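Local structure of CYTH domain-containing protein (Pyrococcus furiosus, 1YEM) at residues Val42-Glu45 and Leu51-Ile54; Thr66-Leu71 and Glu76-Val81; Ile106-Trp111 and Arg165-Leu170; Val122-Val125 and Gly129-Val132. The protein is of unknown function but, as a CYTH-family member with a barrel of antiparallel strands, probably binds triphosphate-bearing or similar polyphosphate compounds inside its tunnel. One frame throughout, in Å; residues are numbered along the deposited sequence.

Interaction 1 of 4, residues Val42-Glu45 and Leu51-Ile54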
loop_
_atom_site.group_PDB
_atom_site.type_symbol
_atom_site.label_atom_id
_atom_site.label_comp_id
_atom_site.label_asym_id
_atom_site.label_seq_id
_atom_site.Cartn_x
_atom_site.Cartn_y
_atom_site.Cartn_z
ATOM N N VAL B 42 5.366 -10.955 4.401
ATOM C CA VAL B 42 4.606 -11.815 3.479
ATOM C C VAL B 42 5.063 -11.512 2.038
ATOM O O VAL B 42 4.946 -10.391 1.564
ATOM C CB VAL B 42 3.081 -11.576 3.627
ATOM C CG1 VAL B 42 2.271 -12.516 2.713
ATOM C CG2 VAL B 42 2.647 -11.749 5.068
ATOM N N TYR B 43 5.601 -12.515 1.361
ATOM C CA TYR B 43 6.056 -12.369 -0.012
ATOM C C TYR B 43 5.013 -12.941 -0.954
ATOM O O TYR B 43 4.437 -13.988 -0.675
ATOM C CB TYR B 43 7.375 -13.115 -0.226
ATOM C CG TYR B 43 8.560 -12.402 0.324
ATOM C CD1 TYR B 43 9.320 -11.546 -0.487
ATOM C CD2 TYR B 43 8.938 -12.569 1.662
ATOM C CE1 TYR B 43 10.424 -10.882 0.012
ATOM C CE2 TYR B 43 10.051 -11.911 2.178
ATOM C CZ TYR B 43 10.786 -11.061 1.352
ATOM O OH TYR B 43 11.877 -10.380 1.859
ATOM N N PHE B 44 4.801 -12.248 -2.077
ATOM C CA PHE B 44 3.863 -12.654 -3.105
ATOM C C PHE B 44 4.621 -13.070 -4.336
ATOM O O PHE B 44 5.558 -12.380 -4.725
ATOM C CB PHE B 44 2.953 -11.483 -3.469
ATOM C CG PHE B 44 1.961 -11.155 -2.418
ATOM C CD1 PHE B 44 0.811 -11.896 -2.294
ATOM C CD2 PHE B 44 2.182 -10.109 -1.534
ATOM C CE1 PHE B 44 -0.125 -11.607 -1.306
ATOM C CE2 PHE B 44 1.250 -9.810 -0.539
ATOM C CZ PHE B 44 0.096 -10.566 -0.428
ATOM N N GLU B 45 4.195 -14.165 -4.972
ATOM C CA GLU B 45 4.871 -14.679 -6.162
ATOM C C GLU B 45 4.813 -13.674 -7.284
ATOM O O GLU B 45 3.745 -13.230 -7.674
ATOM C CB GLU B 45 4.248 -15.993 -6.651
ATOM C CG GLU B 45 4.475 -17.197 -5.733
ATOM C CD GLU B 45 3.691 -18.458 -6.178
ATOM O OE1 GLU B 45 3.451 -18.618 -7.405
ATOM O OE2 GLU B 45 3.318 -19.281 -5.289
ATOM N N LEU B 51 10.683 -8.423 -6.486
ATOM C CA LEU B 51 10.192 -8.880 -5.184
ATOM C C LEU B 51 9.057 -7.984 -4.742
ATOM O O LEU B 51 9.036 -6.786 -5.068
ATOM C CB LEU B 51 11.288 -8.848 -4.131
ATOM C CG LEU B 51 12.488 -9.757 -4.368
ATOM C CD1 LEU B 51 13.636 -9.340 -3.470
ATOM C CD2 LEU B 51 12.095 -11.228 -4.140
ATOM N N LEU B 52 8.116 -8.571 -4.002
ATOM C CA LEU B 52 6.952 -7.862 -3.515
ATOM C C LEU B 52 6.627 -8.429 -2.187
ATOM O O LEU B 52 6.425 -9.624 -2.079
ATOM C CB LEU B 52 5.747 -8.063 -4.464
ATOM C CG LEU B 52 4.406 -7.438 -4.021
ATOM C CD1 LEU B 52 4.508 -5.911 -3.941
ATOM C CD2 LEU B 52 3.282 -7.852 -4.966
ATOM N N ARG B 53 6.590 -7.577 -1.169
ATOM C CA ARG B 53 6.236 -8.020 0.176
ATOM C C ARG B 53 5.546 -6.954 1.003
ATOM O O ARG B 53 5.771 -5.745 0.823
ATOM C CB ARG B 53 7.472 -8.532 0.948
ATOM C CG ARG B 53 8.472 -7.471 1.347
ATOM C CD ARG B 53 9.119 -7.758 2.684
ATOM N NE ARG B 53 10.554 -7.508 2.603
ATOM C CZ ARG B 53 11.134 -6.312 2.653
ATOM N NH1 ARG B 53 10.432 -5.207 2.832
ATOM N NH2 ARG B 53 12.438 -6.230 2.550
ATOM N N ILE B 54 4.701 -7.431 1.911
ATOM C CA ILE B 54 4.074 -6.605 2.923
ATOM C C ILE B 54 4.767 -6.944 4.234
ATOM O O ILE B 54 4.886 -8.112 4.590
ATOM C CB ILE B 54 2.546 -6.885 3.053
ATOM C CG1 ILE B 54 1.849 -6.811 1.676
ATOM C CG2 ILE B 54 1.896 -5.917 4.022
ATOM C CD1 ILE B 54 2.165 -5.585 0.863
HETATM O O HOH W 1 8.265 -11.564 -3.918
#
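Y43 and R53 form a non-hydrogen-bonded pair in the antiparallel hairpin of strands 32-44 and 50-57, and their side chains run alongside each other. R53 CB lies over one face of the phenol, 3.9 Å from the centroid of the Y43 ring, a CH-pi contact. Because R53 CG sits between the backbone N and the carbonyl carbon (chi1 70°) and the chain bends further on, NE arrives beside the hydroxyl and donates to it, R53 NE to Y43 OH being 3.2 Å. The oxygen lies close to the guanidinium plane, although that plane stands 82° from the ring. Tyrosine suits the site by giving a flat face to R53 CB and an acceptor to the nitrogen.

The backbone is satisfied pair by pair. V42 N reaches I54 O at 2.9 Å, I54 N returns to V42 O at 3.0 Å, and F44 N donates to L52 O at 3.1 Å. The remaining partners, F44 O and L52 N, are bridged by a water that donates to the first and accepts from the second. I54 CG1 meets the edge of the F44 ring, 3.8 Å from CE2.

Further backbone bonds tie Y43 to strand 102-115 and L51 and R53 to strand 62-70, while F88 and F95 of helix 88-97 cover V42, L52 and I54, and L98 of the second subunit also packs on L52.

Interaction 2 of 4, residues Thr66-Leu71 and Glu76-Val81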
loop_
_atom_site.group_PDB
_atom_site.type_symbol
_atom_site.label_atom_id
_atom_site.label_comp_id
_atom_site.label_asym_id
_atom_site.label_seq_id
_atom_site.Cartn_x
_atom_site.Cartn_y
_atom_site.Cartn_z
ATOM N N THR B 66 6.700 -3.152 0.130
ATOM C CA THR B 66 8.020 -3.029 -0.485
ATOM C C THR B 66 8.074 -3.763 -1.821
ATOM O O THR B 66 7.617 -4.896 -1.935
ATOM C CB THR B 66 9.114 -3.592 0.441
ATOM O OG1 THR B 66 9.029 -2.956 1.726
ATOM C CG2 THR B 66 10.502 -3.353 -0.143
ATOM N N PHE B 67 8.601 -3.086 -2.830
ATOM C CA PHE B 67 8.895 -3.705 -4.117
ATOM C C PHE B 67 10.394 -3.575 -4.366
ATOM O O PHE B 67 10.947 -2.514 -4.152
ATOM C CB PHE B 67 8.109 -3.026 -5.249
ATOM C CG PHE B 67 8.588 -3.395 -6.616
ATOM C CD1 PHE B 67 8.064 -4.493 -7.277
ATOM C CD2 PHE B 67 9.590 -2.656 -7.240
ATOM C CE1 PHE B 67 8.535 -4.850 -8.541
ATOM C CE2 PHE B 67 10.058 -3.005 -8.494
ATOM C CZ PHE B 67 9.533 -4.096 -9.147
ATOM N N LYS B 68 11.035 -4.660 -4.795
ATOM C CA LYS B 68 12.450 -4.620 -5.184
ATOM C C LYS B 68 12.693 -5.208 -6.565
ATOM O O LYS B 68 12.002 -6.124 -6.986
ATOM C CB LYS B 68 13.336 -5.392 -4.190
ATOM C CG LYS B 68 13.388 -4.840 -2.801
ATOM C CD LYS B 68 14.482 -5.524 -2.016
ATOM C CE LYS B 68 14.403 -5.224 -0.523
ATOM N NZ LYS B 68 15.430 -6.000 0.221
ATOM N N GLU B 69 13.693 -4.670 -7.251
ATOM C CA GLU B 69 14.314 -5.355 -8.380
ATOM C C GLU B 69 15.698 -5.812 -7.971
ATOM O O GLU B 69 16.548 -4.997 -7.589
ATOM C CB GLU B 69 14.409 -4.448 -9.608
ATOM C CG GLU B 69 13.229 -4.587 -10.556
ATOM C CD GLU B 69 13.023 -3.346 -11.403
ATOM O OE1 GLU B 69 14.034 -2.875 -11.985
ATOM O OE2 GLU B 69 11.861 -2.847 -11.479
ATOM N N ILE B 70 15.912 -7.122 -8.048
ATOM C CA ILE B 70 17.220 -7.726 -7.807
ATOM C C ILE B 70 18.061 -7.421 -9.034
ATOM O O ILE B 70 17.665 -7.766 -10.146
ATOM C CB ILE B 70 17.117 -9.248 -7.623
ATOM C CG1 ILE B 70 16.115 -9.611 -6.525
ATOM C CG2 ILE B 70 18.475 -9.832 -7.282
ATOM C CD1 ILE B 70 15.574 -11.033 -6.644
ATOM N N LEU B 71 19.197 -6.748 -8.834
ATOM C CA LEU B 71 20.009 -6.225 -9.943
ATOM C C LEU B 71 21.248 -7.069 -10.246
ATOM O O LEU B 71 22.065 -6.667 -11.073
ATOM C CB LEU B 71 20.462 -4.789 -9.659
ATOM C CG LEU B 71 19.422 -3.727 -9.323
ATOM C CD1 LEU B 71 20.110 -2.389 -9.032
ATOM C CD2 LEU B 71 18.393 -3.572 -10.455
ATOM N N GLU B 76 23.210 -9.014 -4.057
ATOM C CA GLU B 76 23.921 -7.974 -3.307
ATOM C C GLU B 76 23.536 -6.571 -3.711
ATOM O O GLU B 76 24.024 -5.621 -3.139
ATOM C CB GLU B 76 25.423 -8.158 -3.470
ATOM C CG GLU B 76 25.943 -9.378 -2.732
ATOM C CD GLU B 76 27.442 -9.597 -2.913
ATOM O OE1 GLU B 76 28.101 -8.728 -3.500
ATOM O OE2 GLU B 76 27.952 -10.647 -2.460
ATOM N N GLU B 77 22.619 -6.456 -4.668
ATOM C CA GLU B 77 22.368 -5.216 -5.370
ATOM C C GLU B 77 20.882 -5.143 -5.692
ATOM O O GLU B 77 20.337 -6.021 -6.388
ATOM C CB GLU B 77 23.163 -5.235 -6.653
ATOM C CG GLU B 77 23.993 -4.030 -6.949
ATOM C CD GLU B 77 25.134 -4.396 -7.901
ATOM O OE1 GLU B 77 26.170 -4.916 -7.423
ATOM O OE2 GLU B 77 24.977 -4.196 -9.121
ATOM N N PHE B 78 20.224 -4.106 -5.182
ATOM C CA PHE B 78 18.777 -4.009 -5.270
ATOM C C PHE B 78 18.322 -2.622 -5.621
ATOM O O PHE B 78 18.904 -1.645 -5.177
ATOM C CB PHE B 78 18.146 -4.376 -3.931
ATOM C CG PHE B 78 18.382 -5.787 -3.514
ATOM C CD1 PHE B 78 17.498 -6.798 -3.890
ATOM C CD2 PHE B 78 19.487 -6.117 -2.717
ATOM C CE1 PHE B 78 17.718 -8.140 -3.482
ATOM C CE2 PHE B 78 19.714 -7.416 -2.326
ATOM C CZ PHE B 78 18.823 -8.441 -2.705
ATOM N N TYR B 79 17.263 -2.540 -6.415
ATOM C CA TYR B 79 16.489 -1.308 -6.512
ATOM C C TYR B 79 15.222 -1.506 -5.684
ATOM O O TYR B 79 14.524 -2.510 -5.829
ATOM C CB TYR B 79 16.129 -0.960 -7.962
ATOM C CG TYR B 79 15.210 0.242 -8.032
ATOM C CD1 TYR B 79 15.646 1.494 -7.587
ATOM C CD2 TYR B 79 13.893 0.125 -8.504
ATOM C CE1 TYR B 79 14.807 2.612 -7.626
ATOM C CE2 TYR B 79 13.043 1.231 -8.551
ATOM C CZ TYR B 79 13.506 2.477 -8.110
ATOM O OH TYR B 79 12.688 3.587 -8.142
ATOM N N GLU B 80 14.927 -0.554 -4.812
ATOM C CA GLU B 80 13.803 -0.705 -3.900
ATOM C C GLU B 80 12.862 0.494 -3.939
ATOM O O GLU B 80 13.304 1.634 -3.963
ATOM C CB GLU B 80 14.315 -0.925 -2.466
ATOM C CG GLU B 80 13.207 -0.894 -1.402
ATOM C CD GLU B 80 13.670 -1.352 -0.030
ATOM O OE1 GLU B 80 12.814 -1.493 0.858
ATOM O OE2 GLU B 80 14.885 -1.566 0.165
ATOM N N VAL B 81 11.559 0.214 -3.937
ATOM C CA VAL B 81 10.547 1.239 -3.665
ATOM C C VAL B 81 9.689 0.764 -2.500
ATOM O O VAL B 81 9.114 -0.334 -2.554
ATOM C CB VAL B 81 9.599 1.504 -4.879
ATOM C CG1 VAL B 81 8.760 2.742 -4.615
ATOM C CG2 VAL B 81 10.379 1.678 -6.148
#
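K68 and E80 are paired across the antiparallel strands 62-70 and 77-85, and the lysine chain can be followed outward atom by atom. K68 CB lies 3.5 Å from Y79 O; CG comes beside E80 CB; CD touches the F78 ring, 3.8 Å from CD1; and CE passes E80 OE2 at 3.8 Å. The chain is extended beyond CG, which carries K68 NZ over the face of F78, 4.7 Å from the ring centroid and 11° off its normal, a cation-pi contact. E80 OE2 lies 4.5 Å from K68 NZ, opposite charges near each other but too far apart for a salt bridge. In triphosphate tunnel enzymes, the family to which the CYTH domain belongs, lysines, arginines and glutamates line the inside of such a barrel; K68 and E80, with R53 and E10 beside the lysine, are consistent with that lining. Shortening E80 to alanine is likely to leave the ammonium group without this nearby negative charge and to uncover the T66 methyl on which the carboxylate rests.

Between the strands the backbone bonds alternate: F67 and V81 exchange two, E69 and Y79 two more, and L71 N closes the ladder on E77 O at 2.8 Å. On the other face the hydroxyl of Y79 is hydrogen-bonded to E93 of the second subunit, whose R97 packs on F67 and Y79.

Interaction 3 of 4, residues Ile106-Trp111 and Arg165-Leu170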
loop_
_atom_site.group_PDB
_atom_site.type_symbol
_atom_site.label_atom_id
_atom_site.label_comp_id
_atom_site.label_asym_id
_atom_site.label_seq_id
_atom_site.Cartn_x
_atom_site.Cartn_y
_atom_site.Cartn_z
ATOM N N ILE B 106 7.727 -14.799 6.510
ATOM C CA ILE B 106 9.012 -14.812 7.207
ATOM C C ILE B 106 8.907 -13.950 8.451
ATOM O O ILE B 106 8.498 -12.791 8.377
ATOM C CB ILE B 106 10.165 -14.309 6.281
ATOM C CG1 ILE B 106 10.309 -15.253 5.088
ATOM C CG2 ILE B 106 11.499 -14.206 7.064
ATOM C CD1 ILE B 106 11.327 -14.833 4.073
ATOM N N LYS B 107 9.239 -14.542 9.596
ATOM C CA LYS B 107 9.302 -13.819 10.853
ATOM C C LYS B 107 10.771 -13.670 11.249
ATOM O O LYS B 107 11.558 -14.605 11.124
ATOM C CB LYS B 107 8.515 -14.541 11.959
ATOM C CG LYS B 107 6.988 -14.560 11.757
ATOM N N LYS B 108 11.131 -12.482 11.709
ATOM C CA LYS B 108 12.474 -12.232 12.162
ATOM C C LYS B 108 12.491 -11.053 13.108
ATOM O O LYS B 108 11.607 -10.194 13.066
ATOM C CB LYS B 108 13.432 -12.020 10.963
ATOM C CG LYS B 108 13.185 -10.756 10.111
ATOM C CD LYS B 108 13.906 -10.843 8.690
ATOM C CE LYS B 108 13.902 -9.475 7.963
ATOM N NZ LYS B 108 14.420 -9.499 6.570
ATOM N N LYS B 109 13.473 -11.068 14.002
ATOM C CA LYS B 109 13.835 -9.922 14.828
ATOM C C LYS B 109 15.073 -9.271 14.215
ATOM O O LYS B 109 16.000 -9.965 13.741
ATOM C CB LYS B 109 14.150 -10.366 16.247
ATOM C CG LYS B 109 12.960 -10.953 16.982
ATOM C CD LYS B 109 13.337 -11.493 18.365
ATOM C CE LYS B 109 12.211 -12.386 18.931
ATOM N NZ LYS B 109 12.181 -12.427 20.422
ATOM N N ARG B 110 15.097 -7.943 14.220
ATOM C CA ARG B 110 16.182 -7.222 13.619
ATOM C C ARG B 110 16.612 -6.045 14.456
ATOM O O ARG B 110 15.787 -5.238 14.842
ATOM C CB ARG B 110 15.786 -6.729 12.248
ATOM C CG ARG B 110 16.714 -5.653 11.726
ATOM C CD ARG B 110 16.250 -5.128 10.463
ATOM N NE ARG B 110 16.440 -6.102 9.442
ATOM C CZ ARG B 110 16.013 -5.946 8.192
ATOM N NH1 ARG B 110 16.240 -6.919 7.302
ATOM N NH2 ARG B 110 15.363 -4.819 7.832
ATOM N N TRP B 111 17.922 -5.959 14.712
ATOM C CA TRP B 111 18.530 -4.805 15.359
ATOM C C TRP B 111 19.334 -4.082 14.311
ATOM O O TRP B 111 20.155 -4.683 13.635
ATOM C CB TRP B 111 19.486 -5.228 16.471
ATOM C CG TRP B 111 18.840 -5.830 17.701
ATOM C CD1 TRP B 111 18.558 -5.191 18.876
ATOM C CD2 TRP B 111 18.437 -7.187 17.873
ATOM N NE1 TRP B 111 18.006 -6.074 19.774
ATOM C CE2 TRP B 111 17.917 -7.306 19.180
ATOM C CE3 TRP B 111 18.464 -8.320 17.047
ATOM C CZ2 TRP B 111 17.418 -8.509 19.676
ATOM C CZ3 TRP B 111 17.971 -9.518 17.545
ATOM C CH2 TRP B 111 17.449 -9.600 18.848
ATOM N N ARG B 165 21.896 -16.573 -0.681
ATOM C CA ARG B 165 20.450 -16.742 -0.892
ATOM C C ARG B 165 19.613 -15.687 -0.147
ATOM O O ARG B 165 19.944 -15.271 0.959
ATOM C CB ARG B 165 19.973 -18.147 -0.484
ATOM C CG ARG B 165 20.717 -19.347 -1.136
ATOM C CD ARG B 165 21.004 -19.146 -2.650
ATOM N N LEU B 166 18.513 -15.281 -0.778
ATOM C CA LEU B 166 17.478 -14.480 -0.140
ATOM C C LEU B 166 16.845 -15.289 0.974
ATOM O O LEU B 166 16.811 -16.505 0.902
ATOM C CB LEU B 166 16.384 -14.121 -1.165
ATOM C CG LEU B 166 16.820 -13.380 -2.425
ATOM C CD1 LEU B 166 15.680 -13.298 -3.404
ATOM C CD2 LEU B 166 17.329 -11.993 -2.080
ATOM N N TYR B 167 16.329 -14.613 1.993
ATOM C CA TYR B 167 15.556 -15.267 3.043
ATOM C C TYR B 167 14.358 -16.024 2.460
ATOM O O TYR B 167 13.932 -17.037 3.000
ATOM C CB TYR B 167 15.038 -14.229 4.061
ATOM C CG TYR B 167 16.103 -13.577 4.889
ATOM C CD1 TYR B 167 16.106 -12.193 5.081
ATOM C CD2 TYR B 167 17.128 -14.337 5.493
ATOM C CE1 TYR B 167 17.095 -11.569 5.836
ATOM C CE2 TYR B 167 18.122 -13.716 6.259
ATOM C CZ TYR B 167 18.093 -12.320 6.423
ATOM O OH TYR B 167 19.062 -11.676 7.170
ATOM N N LEU B 168 13.805 -15.475 1.378
ATOM C CA LEU B 168 12.695 -16.058 0.639
ATOM C C LEU B 168 13.098 -17.409 0.067
ATOM O O LEU B 168 12.361 -18.373 0.170
ATOM C CB LEU B 168 12.277 -15.095 -0.506
ATOM C CG LEU B 168 11.196 -15.587 -1.475
ATOM C CD1 LEU B 168 9.902 -15.854 -0.712
ATOM C CD2 LEU B 168 10.961 -14.599 -2.582
ATOM N N GLU B 169 14.275 -17.446 -0.553
ATOM C CA GLU B 169 14.848 -18.681 -1.089
ATOM C C GLU B 169 15.137 -19.704 0.028
ATOM O O GLU B 169 14.880 -20.888 -0.136
ATOM C CB GLU B 169 16.130 -18.369 -1.889
ATOM C CG GLU B 169 15.883 -17.802 -3.329
ATOM C CD GLU B 169 17.103 -17.064 -3.920
ATOM O OE1 GLU B 169 17.068 -16.647 -5.122
ATOM O OE2 GLU B 169 18.099 -16.885 -3.182
ATOM N N LEU B 170 15.655 -19.229 1.162
ATOM C CA LEU B 170 16.022 -20.099 2.289
ATOM C C LEU B 170 14.800 -20.724 2.967
ATOM O O LEU B 170 14.826 -21.894 3.331
ATOM C CB LEU B 170 16.847 -19.319 3.327
ATOM C CG LEU B 170 18.231 -18.811 2.886
ATOM C CD1 LEU B 170 18.799 -17.840 3.914
ATOM C CD2 LEU B 170 19.190 -19.960 2.648
#
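I106 and K108, alternate residues of strand 102-115, both direct their side chains to Y167, the first residue of the C-terminal helix 167-173. The contact belongs to the tunnel-like antiparallel barrel of the CYTH domain, with the helix set against what is probably the inner wall. I106 reaches out through its longer branch: CG1 is anti to the carbonyl carbon (chi1 -63°), so that CD1 meets the start of the helix, 3.8 Å from Y167 CB and 3.7 Å from L168 N. A branched aliphatic chain suits a spot where it must fill the space beside a helix backbone. K108 comes at about a right angle to the tyrosine side chain, and its NZ stands 3.5 Å from Y167 CE1. An extended lysine is long enough to bring NZ beside CD1 and CE1 of the Y167 ring while its methylenes stay against strand 118-125, on N123 and V125.

A second shell holds the ring in position. Y167 OH is hydrogen-bonded to D133, F131 meets the ring edge-to-face, and K14 makes a cation-pi contact with it. K108 has in addition a long, weak ion pair with D41. Tyrosine is apt because it offers apolar carbons, an aromatic surface and a polar tip at once. The backbone that carries Y167 is fixed by the helix start: L166 is the N-cap, and L170 N bonds to its carbonyl oxygen. L166 N, in turn, donates to E169 OE2 at 2.9 Å, coming in from above the carboxylate plane, with an N-H...O angle of 152°.

Interaction 4 of 4, residues Val122-Val125 and Gly129-Val132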
loop_
_atom_site.group_PDB
_atom_site.type_symbol
_atom_site.label_atom_id
_atom_site.label_comp_id
_atom_site.label_asym_id
_atom_site.label_seq_id
_atom_site.Cartn_x
_atom_site.Cartn_y
_atom_site.Cartn_z
ATOM N N VAL B 122 21.368 -6.849 12.218
ATOM C CA VAL B 122 21.476 -8.127 12.890
ATOM C C VAL B 122 20.090 -8.793 12.912
ATOM O O VAL B 122 19.167 -8.292 13.530
ATOM C CB VAL B 122 22.023 -7.943 14.316
ATOM C CG1 VAL B 122 22.335 -9.277 14.946
ATOM C CG2 VAL B 122 23.292 -7.049 14.281
ATOM N N ASN B 123 19.981 -9.926 12.224
ATOM C CA ASN B 123 18.722 -10.641 12.051
ATOM C C ASN B 123 18.704 -12.013 12.697
ATOM O O ASN B 123 19.596 -12.845 12.467
ATOM C CB ASN B 123 18.429 -10.817 10.567
ATOM C CG ASN B 123 18.260 -9.523 9.873
ATOM O OD1 ASN B 123 17.163 -9.031 9.774
ATOM N ND2 ASN B 123 19.353 -8.930 9.426
ATOM N N ARG B 124 17.667 -12.247 13.494
ATOM C CA ARG B 124 17.370 -13.566 14.008
ATOM C C ARG B 124 16.072 -14.025 13.347
ATOM O O ARG B 124 14.995 -13.511 13.637
ATOM C CB ARG B 124 17.249 -13.521 15.529
ATOM C CG ARG B 124 16.713 -14.776 16.138
ATOM C CD ARG B 124 17.207 -14.939 17.562
ATOM N NE ARG B 124 18.470 -15.696 17.610
ATOM C CZ ARG B 124 19.087 -16.039 18.726
ATOM N NH1 ARG B 124 18.578 -15.701 19.888
ATOM N NH2 ARG B 124 20.216 -16.722 18.671
ATOM N N VAL B 125 16.201 -14.992 12.462
ATOM C CA VAL B 125 15.144 -15.361 11.536
ATOM C C VAL B 125 14.596 -16.727 11.926
ATOM O O VAL B 125 15.322 -17.742 11.859
ATOM C CB VAL B 125 15.688 -15.384 10.083
ATOM C CG1 VAL B 125 14.578 -15.674 9.079
ATOM C CG2 VAL B 125 16.376 -14.041 9.747
ATOM N N GLY B 129 17.895 -19.066 11.049
ATOM C CA GLY B 129 19.074 -18.759 11.843
ATOM C C GLY B 129 19.369 -17.276 11.944
ATOM O O GLY B 129 18.493 -16.424 11.690
ATOM N N ASP B 130 20.622 -16.989 12.305
ATOM C CA ASP B 130 21.101 -15.643 12.573
ATOM C C ASP B 130 21.998 -15.134 11.462
ATOM O O ASP B 130 22.804 -15.872 10.902
ATOM C CB ASP B 130 21.867 -15.608 13.894
ATOM C CG ASP B 130 21.017 -15.999 15.060
ATOM O OD1 ASP B 130 21.585 -16.424 16.075
ATOM O OD2 ASP B 130 19.786 -15.891 14.970
ATOM N N PHE B 131 21.858 -13.852 11.155
ATOM C CA PHE B 131 22.590 -13.247 10.058
ATOM C C PHE B 131 22.828 -11.802 10.353
ATOM O O PHE B 131 22.023 -11.163 11.040
ATOM C CB PHE B 131 21.793 -13.335 8.743
ATOM C CG PHE B 131 21.440 -14.733 8.328
ATOM C CD1 PHE B 131 20.242 -15.313 8.744
ATOM C CD2 PHE B 131 22.288 -15.466 7.504
ATOM C CE1 PHE B 131 19.891 -16.605 8.350
ATOM C CE2 PHE B 131 21.946 -16.757 7.103
ATOM C CZ PHE B 131 20.730 -17.325 7.539
ATOM N N VAL B 132 23.935 -11.280 9.828
ATOM C CA VAL B 132 24.124 -9.853 9.747
ATOM C C VAL B 132 24.174 -9.429 8.276
ATOM O O VAL B 132 24.870 -10.033 7.462
ATOM C CB VAL B 132 25.374 -9.356 10.545
ATOM C CG1 VAL B 132 26.669 -9.814 9.913
ATOM C CG2 VAL B 132 25.338 -7.850 10.654
#
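D130 OD1 is gripped twice: R124 NH2 donates to it at 2.9 Å, and the backbone N of L19 forms a second bond. The same arginine also sends NE to D130 OD2 at 3.0 Å, so the guanidinium takes the carboxylate side-on with two nitrogens, one to each oxygen, in a salt bridge whose planes are 35° apart. The pair spans the antiparallel hairpin of strands 118-125 and 129-137, part of the CYTH barrel. R124 CG is anti to the backbone N (chi1 170°), and the bend at chi3 turns the group back beside the aspartate, while NH2 also has a salt bridge with E20. With a leucine in place of R124, both D130 and E20 would probably lose their shared positive partner, although D130 would keep its bond from L19.

Backbone bonds join the two strands. N123 N reaches F131 O at 2.7 Å, and F131 N donates back to N123 O; V125 and G129 exchange the next two bonds. Glycine fits at G129 because its backbone angles would jam a CB against the preceding carbonyl oxygen.

On the face of N123 and F131 the asparagine OD1 accepts from R110 NE, and V125 CG2 comes within 4.2 Å of F131 CD1, the two side chains crossing at about a right angle. On the other face F22 of helix 19-29 covers both valines of the last pair, where V122 CG2 lies 4.2 Å from V132 CG2.

In the fold
Interactions 1, 2 and 4 join strands of one closed antiparallel sheet, and interaction 3 sets the C-terminal helix and its start against a strand of it. Interactions 1 and 2, with centres about 12 Å apart, share the seam between strands 50-57 and 62-70, where L51 N lies 2.7 Å from K68 O and R53 O 2.8 Å from T66 N. Interactions 3 and 4 are the closest, centres about 8 Å apart, joined by neighbouring strands and by Y167. Segment 165-170 also touches interactions 1 and 2, through L168 on Y43 and the N-cap residue L166 on F78. Interactions 2 and 4 lie on opposite sides of the chain's centre, about 20 Å between centres. R53, K68, K108 and R110 probably help line the anion-binding tunnel expected for this family.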